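Local coordinates for DUF4439 domain-containing protein (Mycobacterium tuberculosis, PDB 2IB0), which is of unknown function but forms a four-helix bundle of the ferritin-like clan, with two copies in the assembly, at residues A[19-33]-A[109-122]. Numbering follows the deposited sequence.
Sequences GSADNAALCDALAVE and DGATAWRAVVEHAE
W114 NE1 gives a nearly straight hydrogen bond (174°) to E33 OE2, 2.9 Å away, joining two antiparallel helices of a ferritin-like four-helix bundle. The acceptor lies in the indole plane but is reached on the anti side of its carboxylate, 22° out of that plane. R65 makes a salt bridge to the same oxygen and H62 ND1 a hydrogen bond with OE1, so both E33 oxygens are gripped inside the bundle. Near the other end, E122 N, just past helix 96-120, donates to D22 OD2 at 3.0 Å from above the carboxylate plane. The D22 side chain swings its carboxylate to E122 with CG opposite the backbone N (chi1 -164°), while R76 forms a salt bridge with OD1. One water bridges D22 OD2 and E122 OE1; another links A25 O to A113 O between the helices. Along the interface, the small A25, A29 and A113 let the axes approach to 8.5 Å. A29 CB sits over one face of W114, 3.8 Å from the six-membered ring centroid, while L26 CD1 meets CZ3 obliquely. V69 of helix 52-75 and A130, A133 and L134 of helix 124-150 also touch the indole. A113 CB packs 4.0 Å from V32 CG2, and V117 CG2 presses against A25 O at 3.2 Å.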
loop_
_atom_site.group_PDB
_atom_site.type_symbol
_atom_site.label_atom_id
_atom_site.label_comp_id
_atom_site.label_asym_id
_atom_site.label_seq_id
_atom_site.Cartn_x
_atom_site.Cartn_y
_atom_site.Cartn_z
ATOM N N GLY A 19 -10.703 -3.587 22.421
ATOM C CA GLY A 19 -10.164 -4.882 22.065
ATOM C C GLY A 19 -11.244 -5.601 21.318
ATOM O O GLY A 19 -10.974 -6.395 20.424
ATOM N N SER A 20 -12.476 -5.297 21.707
ATOM C CA SER A 20 -13.685 -5.646 20.960
ATOM C C SER A 20 -13.651 -5.188 19.491
ATOM O O SER A 20 -13.891 -6.002 18.605
ATOM C CB SER A 20 -14.901 -5.071 21.673
ATOM O OG SER A 20 -16.080 -5.730 21.263
ATOM N N ALA A 21 -13.319 -3.912 19.237
ATOM C CA ALA A 21 -13.219 -3.391 17.865
ATOM C C ALA A 21 -12.016 -3.996 17.102
ATOM O O ALA A 21 -12.113 -4.278 15.905
ATOM C CB ALA A 21 -13.128 -1.848 17.867
ATOM N N ASP A 22 -10.900 -4.195 17.818
ATOM C CA ASP A 22 -9.686 -4.843 17.294
ATOM C C ASP A 22 -10.013 -6.262 16.777
ATOM O O ASP A 22 -9.757 -6.571 15.605
ATOM C CB ASP A 22 -8.600 -4.866 18.401
ATOM C CG ASP A 22 -7.198 -5.150 17.876
ATOM O OD1 ASP A 22 -7.026 -5.506 16.666
ATOM O OD2 ASP A 22 -6.235 -4.975 18.691
ATOM N N ASN A 23 -10.596 -7.106 17.633
ATOM C CA ASN A 23 -11.037 -8.455 17.233
ATOM C C ASN A 23 -12.018 -8.463 16.076
ATOM O O ASN A 23 -11.928 -9.300 15.155
ATOM C CB ASN A 23 -11.656 -9.202 18.433
ATOM C CG ASN A 23 -10.627 -9.511 19.511
ATOM O OD1 ASN A 23 -9.428 -9.284 19.321
ATOM N ND2 ASN A 23 -11.086 -10.020 20.647
ATOM N N ALA A 24 -12.982 -7.545 16.141
ATOM C CA ALA A 24 -13.966 -7.444 15.098
ATOM C C ALA A 24 -13.322 -7.084 13.795
ATOM O O ALA A 24 -13.687 -7.670 12.776
ATOM C CB ALA A 24 -15.058 -6.448 15.454
ATOM N N ALA A 25 -12.359 -6.141 13.805
ATOM C CA ALA A 25 -11.725 -5.770 12.567
ATOM C C ALA A 25 -10.924 -6.942 11.993
ATOM O O ALA A 25 -10.865 -7.110 10.805
ATOM C CB ALA A 25 -10.812 -4.499 12.751
ATOM N N LEU A 26 -10.228 -7.699 12.832
ATOM C CA LEU A 26 -9.331 -8.711 12.297
ATOM C C LEU A 26 -10.106 -9.949 11.816
ATOM O O LEU A 26 -9.679 -10.616 10.840
ATOM C CB LEU A 26 -8.267 -9.076 13.346
ATOM C CG LEU A 26 -7.177 -10.083 12.942
ATOM C CD1 LEU A 26 -6.277 -9.579 11.848
ATOM C CD2 LEU A 26 -6.375 -10.618 14.135
ATOM N N CYS A 27 -11.216 -10.261 12.511
ATOM C CA CYS A 27 -12.161 -11.265 12.043
ATOM C C CYS A 27 -12.748 -10.887 10.692
ATOM O O CYS A 27 -12.793 -11.715 9.809
ATOM C CB CYS A 27 -13.285 -11.557 13.077
ATOM S SG CYS A 27 -12.697 -12.477 14.536
ATOM N N ASP A 28 -13.176 -9.633 10.514
ATOM C CA ASP A 28 -13.663 -9.184 9.189
ATOM C C ASP A 28 -12.601 -9.363 8.108
ATOM O O ASP A 28 -12.926 -9.729 6.991
ATOM C CB ASP A 28 -14.024 -7.710 9.182
ATOM C CG ASP A 28 -15.271 -7.402 9.964
ATOM O OD1 ASP A 28 -16.111 -8.303 10.157
ATOM O OD2 ASP A 28 -15.383 -6.240 10.416
ATOM N N ALA A 29 -11.342 -9.151 8.457
ATOM C CA ALA A 29 -10.291 -9.093 7.453
ATOM C C ALA A 29 -9.994 -10.513 7.058
ATOM O O ALA A 29 -9.758 -10.790 5.895
ATOM C CB ALA A 29 -9.051 -8.432 8.022
ATOM N N LEU A 30 -10.060 -11.414 8.041
ATOM C CA LEU A 30 -9.892 -12.852 7.796
ATOM C C LEU A 30 -10.984 -13.410 6.868
ATOM O O LEU A 30 -10.700 -14.233 5.990
ATOM C CB LEU A 30 -9.881 -13.649 9.109
ATOM C CG LEU A 30 -9.837 -15.156 8.877
ATOM C CD1 LEU A 30 -8.683 -15.552 7.964
ATOM C CD2 LEU A 30 -9.849 -15.986 10.224
ATOM N N ALA A 31 -12.221 -12.977 7.112
ATOM C CA ALA A 31 -13.390 -13.319 6.293
ATOM C C ALA A 31 -13.226 -12.795 4.880
ATOM O O ALA A 31 -13.583 -13.450 3.933
ATOM C CB ALA A 31 -14.679 -12.794 6.933
ATOM N N VAL A 32 -12.654 -11.616 4.727
ATOM C CA VAL A 32 -12.368 -11.098 3.395
ATOM C C VAL A 32 -11.288 -11.955 2.679
ATOM O O VAL A 32 -11.436 -12.280 1.488
ATOM C CB VAL A 32 -11.988 -9.600 3.448
ATOM C CG1 VAL A 32 -11.383 -9.138 2.093
ATOM C CG2 VAL A 32 -13.229 -8.751 3.828
ATOM N N GLU A 33 -10.227 -12.311 3.405
ATOM C CA GLU A 33 -9.186 -13.237 2.913
ATOM C C GLU A 33 -9.723 -14.589 2.419
ATOM O O GLU A 33 -9.356 -15.020 1.332
ATOM C CB GLU A 33 -8.107 -13.490 3.993
ATOM C CG GLU A 33 -7.167 -12.272 4.276
ATOM C CD GLU A 33 -6.494 -11.687 3.017
ATOM O OE1 GLU A 33 -6.027 -12.447 2.136
ATOM O OE2 GLU A 33 -6.396 -10.452 2.911
ATOM N N ASP A 109 -11.221 -4.413 -1.935
ATOM C CA ASP A 109 -11.970 -4.778 -0.738
ATOM C C ASP A 109 -11.008 -5.216 0.405
ATOM O O ASP A 109 -11.281 -4.993 1.589
ATOM C CB ASP A 109 -12.938 -5.959 -1.034
ATOM C CG ASP A 109 -14.183 -5.553 -1.861
ATOM O OD1 ASP A 109 -14.481 -4.340 -2.035
ATOM O OD2 ASP A 109 -14.911 -6.492 -2.309
ATOM N N GLY A 110 -9.920 -5.906 0.052
ATOM C CA GLY A 110 -8.928 -6.321 1.048
ATOM C C GLY A 110 -8.172 -5.126 1.651
ATOM O O GLY A 110 -7.905 -5.113 2.871
ATOM N N ALA A 111 -7.797 -4.143 0.829
ATOM C CA ALA A 111 -7.229 -2.879 1.357
ATOM C C ALA A 111 -8.170 -2.225 2.370
ATOM O O ALA A 111 -7.777 -1.856 3.478
ATOM C CB ALA A 111 -6.926 -1.887 0.221
ATOM N N THR A 112 -9.436 -2.114 2.000
ATOM C CA THR A 112 -10.457 -1.557 2.902
ATOM C C THR A 112 -10.545 -2.270 4.235
ATOM O O THR A 112 -10.706 -1.611 5.270
ATOM C CB THR A 112 -11.838 -1.566 2.245
ATOM O OG1 THR A 112 -11.775 -0.768 1.073
ATOM C CG2 THR A 112 -12.918 -0.979 3.181
ATOM N N ALA A 113 -10.476 -3.605 4.212
ATOM C CA ALA A 113 -10.579 -4.410 5.441
ATOM C C ALA A 113 -9.287 -4.286 6.279
ATOM O O ALA A 113 -9.338 -4.152 7.482
ATOM C CB ALA A 113 -10.869 -5.850 5.125
ATOM N N TRP A 114 -8.142 -4.303 5.620
ATOM C CA TRP A 114 -6.872 -4.057 6.299
ATOM C C TRP A 114 -6.672 -2.653 6.851
ATOM O O TRP A 114 -6.098 -2.501 7.929
ATOM C CB TRP A 114 -5.683 -4.539 5.462
ATOM C CG TRP A 114 -5.737 -6.059 5.416
ATOM C CD1 TRP A 114 -6.060 -6.837 4.337
ATOM C CD2 TRP A 114 -5.519 -6.952 6.510
ATOM N NE1 TRP A 114 -6.040 -8.167 4.685
ATOM C CE2 TRP A 114 -5.710 -8.267 6.017
ATOM C CE3 TRP A 114 -5.171 -6.769 7.865
ATOM C CZ2 TRP A 114 -5.551 -9.392 6.808
ATOM C CZ3 TRP A 114 -5.035 -7.904 8.677
ATOM C CH2 TRP A 114 -5.229 -9.200 8.145
ATOM N N ARG A 115 -7.146 -1.627 6.148
ATOM C CA ARG A 115 -7.112 -0.277 6.726
ATOM C C ARG A 115 -7.910 -0.234 8.021
ATOM O O ARG A 115 -7.535 0.470 8.936
ATOM C CB ARG A 115 -7.632 0.759 5.737
ATOM C CG ARG A 115 -7.533 2.158 6.233
ATOM C CD ARG A 115 -7.943 3.164 5.150
ATOM N NE ARG A 115 -7.265 2.892 3.887
ATOM C CZ ARG A 115 -7.838 2.403 2.791
ATOM N NH1 ARG A 115 -9.149 2.116 2.762
ATOM N NH2 ARG A 115 -7.087 2.203 1.708
ATOM N N ALA A 116 -9.014 -0.984 8.106
ATOM C CA ALA A 116 -9.769 -1.035 9.377
ATOM C C ALA A 116 -9.000 -1.696 10.522
ATOM O O ALA A 116 -9.136 -1.296 11.663
ATOM C CB ALA A 116 -11.108 -1.732 9.175
ATOM N N VAL A 117 -8.244 -2.757 10.227
ATOM C CA VAL A 117 -7.368 -3.360 11.245
ATOM C C VAL A 117 -6.255 -2.360 11.691
ATOM O O VAL A 117 -5.961 -2.203 12.915
ATOM C CB VAL A 117 -6.797 -4.740 10.750
ATOM C CG1 VAL A 117 -5.872 -5.347 11.802
ATOM C CG2 VAL A 117 -7.976 -5.797 10.408
ATOM N N VAL A 118 -5.628 -1.670 10.727
ATOM C CA VAL A 118 -4.617 -0.631 11.106
ATOM C C VAL A 118 -5.238 0.327 12.106
ATOM O O VAL A 118 -4.613 0.704 13.110
ATOM C CB VAL A 118 -4.074 0.228 9.879
ATOM C CG1 VAL A 118 -3.190 1.436 10.341
ATOM C CG2 VAL A 118 -3.329 -0.631 8.885
ATOM N N GLU A 119 -6.444 0.787 11.777
ATOM C CA GLU A 119 -7.137 1.783 12.563
ATOM C C GLU A 119 -7.483 1.305 14.006
ATOM O O GLU A 119 -7.322 2.050 14.964
ATOM C CB GLU A 119 -8.400 2.165 11.791
ATOM C CG GLU A 119 -9.220 3.225 12.509
ATOM C CD GLU A 119 -10.415 3.684 11.692
ATOM O OE1 GLU A 119 -10.723 3.069 10.656
ATOM O OE2 GLU A 119 -11.033 4.685 12.085
ATOM N N HIS A 120 -7.945 0.058 14.143
ATOM C CA HIS A 120 -8.407 -0.468 15.445
ATOM C C HIS A 120 -7.416 -1.392 16.159
ATOM O O HIS A 120 -7.699 -1.829 17.265
ATOM C CB HIS A 120 -9.753 -1.208 15.304
ATOM C CG HIS A 120 -10.861 -0.351 14.755
ATOM N ND1 HIS A 120 -11.379 0.722 15.450
ATOM C CD2 HIS A 120 -11.531 -0.397 13.588
ATOM C CE1 HIS A 120 -12.310 1.311 14.728
ATOM N NE2 HIS A 120 -12.431 0.646 13.598
ATOM N N ALA A 121 -6.262 -1.671 15.555
ATOM C CA ALA A 121 -5.294 -2.591 16.188
ATOM C C ALA A 121 -4.603 -1.883 17.310
ATOM O O ALA A 121 -4.007 -0.819 17.094
ATOM C CB ALA A 121 -4.273 -3.092 15.206
ATOM N N GLU A 122 -4.643 -2.490 18.498
ATOM C CA GLU A 122 -4.028 -1.873 19.720
ATOM C C GLU A 122 -2.518 -1.959 19.765
ATOM O O GLU A 122 -1.834 -1.014 20.248
ATOM C CB GLU A 122 -4.637 -2.460 20.976
ATOM C CG GLU A 122 -6.157 -2.326 21.035
ATOM C CD GLU A 122 -6.672 -2.369 22.427
ATOM O OE1 GLU A 122 -7.076 -3.468 22.830
ATOM O OE2 GLU A 122 -6.633 -1.319 23.131
HETATM O O HOH W 1 -8.013 -3.937 14.229
HETATM O O HOH W 2 -6.574 -5.893 21.267
HETATM O O HOH W 3 -11.481 -5.310 8.885
#